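Local coordinates for protein formate-dependent phosphoribosylglycinamide formyltransferase (Mycobacterium tuberculosis H37Rv, PDB 6KHR) that is a bacterial enzyme of the ATP-grasp superfamily, with a domain of that clan in the middle of its chain, at residues L240-A252 and S259-D271. Numbering follows the deposited sequence.
Sequences LIEFCAPIGHRDA and SWQPQKLSTAALD
Pro246 is wedged against the 259-271 segment by both its ring and its carbonyl. Pro246 CG meets Leu265 CD1 at 3.8 Å and Leu270 CD1 at 3.9 Å, so one proline touches both the loop and the first turn of helix 267-284. Pro246 O accepts a straight bond from Gln263 N, 3.0 Å away, the donor standing above the carbonyl plane, just past the cis peptide bond that precedes Pro262. Further along, strands 238-252 and 256-261 form an antiparallel beta hairpin, part of the ATP-grasp region, within a large antiparallel sheet; Gly248 and Trp260 are its hydrogen-bonded pair here, joined in both directions. The Trp260 indole folds back over Gly248, whose O lies above the ring centre: chi1 of 59° sets CG between the backbone N and carbonyl carbon, and Gly248 CA lies 4.0 Å from the centroid of the Trp260 five-membered ring, a CH-pi contact over the face. In the ring plane, Trp260 NE1 donates to Gln263 OE1, which helps fix the rotation of the indole, while Arg403 makes a cation-pi contact with it. Gln261, extended with CG anti to its backbone N, sends NE2 to Ala245 O (3.2 Å, 174° at the hydrogen), running past Ile247 CG1; Ser320 and Gln321 bind the same amide.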
loop_
_atom_site.group_PDB
_atom_site.type_symbol
_atom_site.label_atom_id
_atom_site.label_comp_id
_atom_site.label_asym_id
_atom_site.label_seq_id
_atom_site.Cartn_x
_atom_site.Cartn_y
_atom_site.Cartn_z
ATOM N N LEU A 240 13.870 15.799 10.215
ATOM C CA LEU A 240 12.828 16.283 9.329
ATOM C C LEU A 240 11.533 16.404 10.118
ATOM O O LEU A 240 11.229 15.548 10.956
ATOM C CB LEU A 240 12.613 15.330 8.157
ATOM C CG LEU A 240 13.756 15.040 7.190
ATOM C CD1 LEU A 240 13.291 14.056 6.134
ATOM C CD2 LEU A 240 14.240 16.325 6.546
ATOM N N ILE A 241 10.761 17.459 9.855
ATOM C CA ILE A 241 9.385 17.506 10.343
ATOM C C ILE A 241 8.469 17.944 9.198
ATOM O O ILE A 241 8.532 19.093 8.748
ATOM C CB ILE A 241 9.216 18.405 11.572
ATOM C CG1 ILE A 241 7.737 18.488 11.948
ATOM C CG2 ILE A 241 9.831 19.769 11.341
ATOM C CD1 ILE A 241 7.493 18.578 13.454
ATOM N N GLU A 242 7.621 17.025 8.729
ATOM C CA GLU A 242 6.752 17.220 7.582
ATOM C C GLU A 242 5.299 17.232 8.020
ATOM O O GLU A 242 4.915 16.546 8.971
ATOM C CB GLU A 242 6.929 16.105 6.556
ATOM C CG GLU A 242 8.350 15.814 6.179
ATOM C CD GLU A 242 8.752 16.546 4.937
ATOM O OE1 GLU A 242 8.717 17.795 4.957
ATOM O OE2 GLU A 242 9.083 15.877 3.937
ATOM N N PHE A 243 4.481 17.985 7.286
ATOM C CA PHE A 243 3.048 18.044 7.522
ATOM C C PHE A 243 2.296 17.464 6.331
ATOM O O PHE A 243 2.581 17.786 5.178
ATOM C CB PHE A 243 2.595 19.477 7.782
ATOM C CG PHE A 243 3.243 20.101 8.979
ATOM C CD1 PHE A 243 4.473 20.716 8.875
ATOM C CD2 PHE A 243 2.616 20.066 10.215
ATOM C CE1 PHE A 243 5.075 21.288 9.982
ATOM C CE2 PHE A 243 3.202 20.635 11.317
ATOM C CZ PHE A 243 4.436 21.250 11.205
ATOM N N CYS A 244 1.326 16.620 6.607
ATOM C CA CYS A 244 0.496 16.215 5.497
ATOM C C CYS A 244 -0.530 17.308 5.194
ATOM O O CYS A 244 -0.663 18.285 5.933
ATOM C CB CYS A 244 -0.141 14.874 5.808
ATOM S SG CYS A 244 1.136 13.583 5.816
ATOM N N ALA A 245 -1.202 17.181 4.051
ATOM C CA ALA A 245 -2.347 18.041 3.773
ATOM C C ALA A 245 -3.470 17.705 4.747
ATOM O O ALA A 245 -3.673 16.530 5.073
ATOM C CB ALA A 245 -2.838 17.888 2.324
ATOM N N PRO A 246 -4.202 18.707 5.233
ATOM C CA PRO A 246 -5.256 18.449 6.224
ATOM C C PRO A 246 -6.196 17.362 5.740
ATOM O O PRO A 246 -6.553 17.312 4.561
ATOM C CB PRO A 246 -5.979 19.796 6.339
ATOM C CG PRO A 246 -4.979 20.793 5.916
ATOM C CD PRO A 246 -4.141 20.125 4.846
ATOM N N ILE A 247 -6.597 16.486 6.658
ATOM C CA ILE A 247 -7.554 15.427 6.376
ATOM C C ILE A 247 -8.841 15.783 7.108
ATOM O O ILE A 247 -8.842 15.901 8.343
ATOM C CB ILE A 247 -7.012 14.052 6.796
ATOM C CG1 ILE A 247 -5.788 13.670 5.970
ATOM C CG2 ILE A 247 -8.068 12.938 6.638
ATOM C CD1 ILE A 247 -5.184 12.323 6.462
ATOM N N GLY A 248 -9.927 16.013 6.347
ATOM C CA GLY A 248 -11.241 16.221 6.939
ATOM C C GLY A 248 -11.929 14.891 7.205
ATOM O O GLY A 248 -11.775 13.933 6.447
ATOM N N HIS A 249 -12.691 14.828 8.296
ATOM C CA HIS A 249 -13.382 13.584 8.624
ATOM C C HIS A 249 -14.636 13.866 9.438
ATOM O O HIS A 249 -14.850 14.974 9.938
ATOM C CB HIS A 249 -12.471 12.590 9.363
ATOM C CG HIS A 249 -11.967 13.066 10.691
ATOM N ND1 HIS A 249 -12.660 12.870 11.870
ATOM C CD2 HIS A 249 -10.813 13.695 11.035
ATOM C CE1 HIS A 249 -11.961 13.370 12.875
ATOM N NE2 HIS A 249 -10.841 13.884 12.394
ATOM N N ARG A 250 -15.475 12.832 9.549
ATOM C CA ARG A 250 -16.786 12.933 10.181
ATOM C C ARG A 250 -17.452 11.561 10.228
ATOM O O ARG A 250 -17.159 10.676 9.417
ATOM C CB ARG A 250 -17.692 13.926 9.441
ATOM C CG ARG A 250 -18.488 13.331 8.305
ATOM C CD ARG A 250 -19.479 14.344 7.814
ATOM N NE ARG A 250 -20.042 13.918 6.545
ATOM C CZ ARG A 250 -21.064 13.085 6.425
ATOM N NH1 ARG A 250 -21.660 12.592 7.508
ATOM N NH2 ARG A 250 -21.490 12.746 5.213
ATOM N N ASP A 251 -18.403 11.437 11.145
ATOM C CA ASP A 251 -19.215 10.217 11.342
ATOM C C ASP A 251 -20.291 10.198 10.267
ATOM O O ASP A 251 -20.944 11.180 10.099
ATOM C CB ASP A 251 -19.743 10.139 12.764
ATOM C CG ASP A 251 -18.655 9.744 13.735
ATOM O OD1 ASP A 251 -17.739 9.031 13.322
ATOM O OD2 ASP A 251 -18.729 10.157 14.887
ATOM N N ALA A 252 -20.453 9.068 9.602
ATOM C CA ALA A 252 -21.400 8.991 8.485
ATOM C C ALA A 252 -22.602 8.136 8.845
ATOM O O ALA A 252 -22.574 7.463 9.866
ATOM C CB ALA A 252 -20.691 8.441 7.292
ATOM N N SER A 259 -13.672 10.133 5.613
ATOM C CA SER A 259 -12.566 11.074 5.597
ATOM C C SER A 259 -12.290 11.463 4.152
ATOM O O SER A 259 -12.798 10.841 3.210
ATOM C CB SER A 259 -11.303 10.491 6.255
ATOM O OG SER A 259 -10.719 9.475 5.457
ATOM N N TRP A 260 -11.462 12.491 3.985
ATOM C CA TRP A 260 -11.156 13.037 2.671
ATOM C C TRP A 260 -9.957 13.976 2.824
ATOM O O TRP A 260 -9.712 14.517 3.908
ATOM C CB TRP A 260 -12.388 13.759 2.054
ATOM C CG TRP A 260 -12.920 14.917 2.902
ATOM C CD1 TRP A 260 -12.492 16.223 2.868
ATOM C CD2 TRP A 260 -13.946 14.865 3.918
ATOM N NE1 TRP A 260 -13.191 16.982 3.783
ATOM C CE2 TRP A 260 -14.081 16.181 4.448
ATOM C CE3 TRP A 260 -14.753 13.842 4.444
ATOM C CZ2 TRP A 260 -14.996 16.499 5.471
ATOM C CZ3 TRP A 260 -15.680 14.166 5.472
ATOM C CH2 TRP A 260 -15.789 15.483 5.958
ATOM N N GLN A 261 -9.226 14.164 1.720
ATOM C CA GLN A 261 -7.943 14.863 1.692
ATOM C C GLN A 261 -7.761 15.435 0.295
ATOM O O GLN A 261 -7.911 14.689 -0.682
ATOM C CB GLN A 261 -6.780 13.925 2.017
ATOM C CG GLN A 261 -5.467 14.620 2.207
ATOM C CD GLN A 261 -4.289 13.649 2.312
ATOM O OE1 GLN A 261 -4.182 12.690 1.539
ATOM N NE2 GLN A 261 -3.399 13.899 3.271
ATOM N N PRO A 262 -7.441 16.724 0.156
ATOM C CA PRO A 262 -7.257 17.689 1.235
ATOM C C PRO A 262 -8.536 18.413 1.649
ATOM O O PRO A 262 -9.401 18.640 0.820
ATOM C CB PRO A 262 -6.266 18.685 0.626
ATOM C CG PRO A 262 -6.575 18.681 -0.854
ATOM C CD PRO A 262 -7.226 17.341 -1.165
ATOM N N GLN A 263 -8.642 18.744 2.933
ATOM C CA GLN A 263 -9.623 19.705 3.415
ATOM C C GLN A 263 -9.075 21.116 3.230
ATOM O O GLN A 263 -7.993 21.432 3.735
ATOM C CB GLN A 263 -9.927 19.451 4.887
ATOM C CG GLN A 263 -10.709 20.591 5.532
ATOM C CD GLN A 263 -12.055 20.814 4.860
ATOM O OE1 GLN A 263 -12.898 19.898 4.798
ATOM N NE2 GLN A 263 -12.261 22.025 4.327
ATOM N N LYS A 264 -9.807 21.972 2.517
ATOM C CA LYS A 264 -9.339 23.342 2.319
ATOM C C LYS A 264 -9.432 24.139 3.625
ATOM O O LYS A 264 -10.394 24.019 4.390
ATOM C CB LYS A 264 -10.135 24.042 1.209
ATOM C CG LYS A 264 -11.623 24.315 1.532
ATOM C CD LYS A 264 -11.867 25.677 2.240
ATOM C CE LYS A 264 -12.877 25.551 3.396
ATOM N NZ LYS A 264 -12.791 26.622 4.434
ATOM N N LEU A 265 -8.418 24.955 3.874
ATOM C CA LEU A 265 -8.417 25.876 4.990
ATOM C C LEU A 265 -7.981 27.244 4.491
ATOM O O LEU A 265 -7.228 27.364 3.516
ATOM C CB LEU A 265 -7.484 25.395 6.108
ATOM C CG LEU A 265 -7.797 24.012 6.673
ATOM C CD1 LEU A 265 -6.773 23.618 7.702
ATOM C CD2 LEU A 265 -9.179 24.032 7.296
ATOM N N SER A 266 -8.454 28.280 5.169
ATOM C CA SER A 266 -7.936 29.611 4.900
ATOM C C SER A 266 -6.474 29.694 5.313
ATOM O O SER A 266 -5.980 28.915 6.141
ATOM C CB SER A 266 -8.760 30.665 5.645
ATOM O OG SER A 266 -8.972 30.272 6.982
ATOM N N THR A 267 -5.771 30.663 4.732
ATOM C CA THR A 267 -4.409 30.927 5.177
ATOM C C THR A 267 -4.333 31.035 6.702
ATOM O O THR A 267 -3.494 30.386 7.336
ATOM C CB THR A 267 -3.883 32.192 4.515
ATOM O OG1 THR A 267 -4.905 33.194 4.589
ATOM C CG2 THR A 267 -3.564 31.935 3.069
ATOM N N ALA A 268 -5.211 31.833 7.319
ATOM C CA ALA A 268 -5.094 31.994 8.770
ATOM C C ALA A 268 -5.404 30.687 9.482
ATOM O O ALA A 268 -4.709 30.309 10.438
ATOM C CB ALA A 268 -5.988 33.131 9.282
ATOM N N ALA A 269 -6.401 29.950 8.992
ATOM C CA ALA A 269 -6.701 28.659 9.598
ATOM C C ALA A 269 -5.547 27.681 9.412
ATOM O O ALA A 269 -5.180 26.960 10.350
ATOM C CB ALA A 269 -8.000 28.082 9.034
ATOM N N LEU A 270 -4.943 27.661 8.226
ATOM C CA LEU A 270 -3.860 26.706 7.994
ATOM C C LEU A 270 -2.615 27.082 8.783
ATOM O O LEU A 270 -1.907 26.200 9.280
ATOM C CB LEU A 270 -3.544 26.595 6.500
ATOM C CG LEU A 270 -2.487 25.559 6.110
ATOM C CD1 LEU A 270 -3.021 24.127 6.153
ATOM C CD2 LEU A 270 -1.955 25.867 4.760
ATOM N N ASP A 271 -2.337 28.385 8.926
ATOM C CA ASP A 271 -1.203 28.816 9.749
ATOM C C ASP A 271 -1.399 28.396 11.195
ATOM O O ASP A 271 -0.488 27.852 11.828
ATOM C CB ASP A 271 -1.010 30.332 9.664
ATOM C CG ASP A 271 -0.687 30.803 8.255
ATOM O OD1 ASP A 271 0.019 30.078 7.524
ATOM O OD2 ASP A 271 -1.150 31.901 7.873
#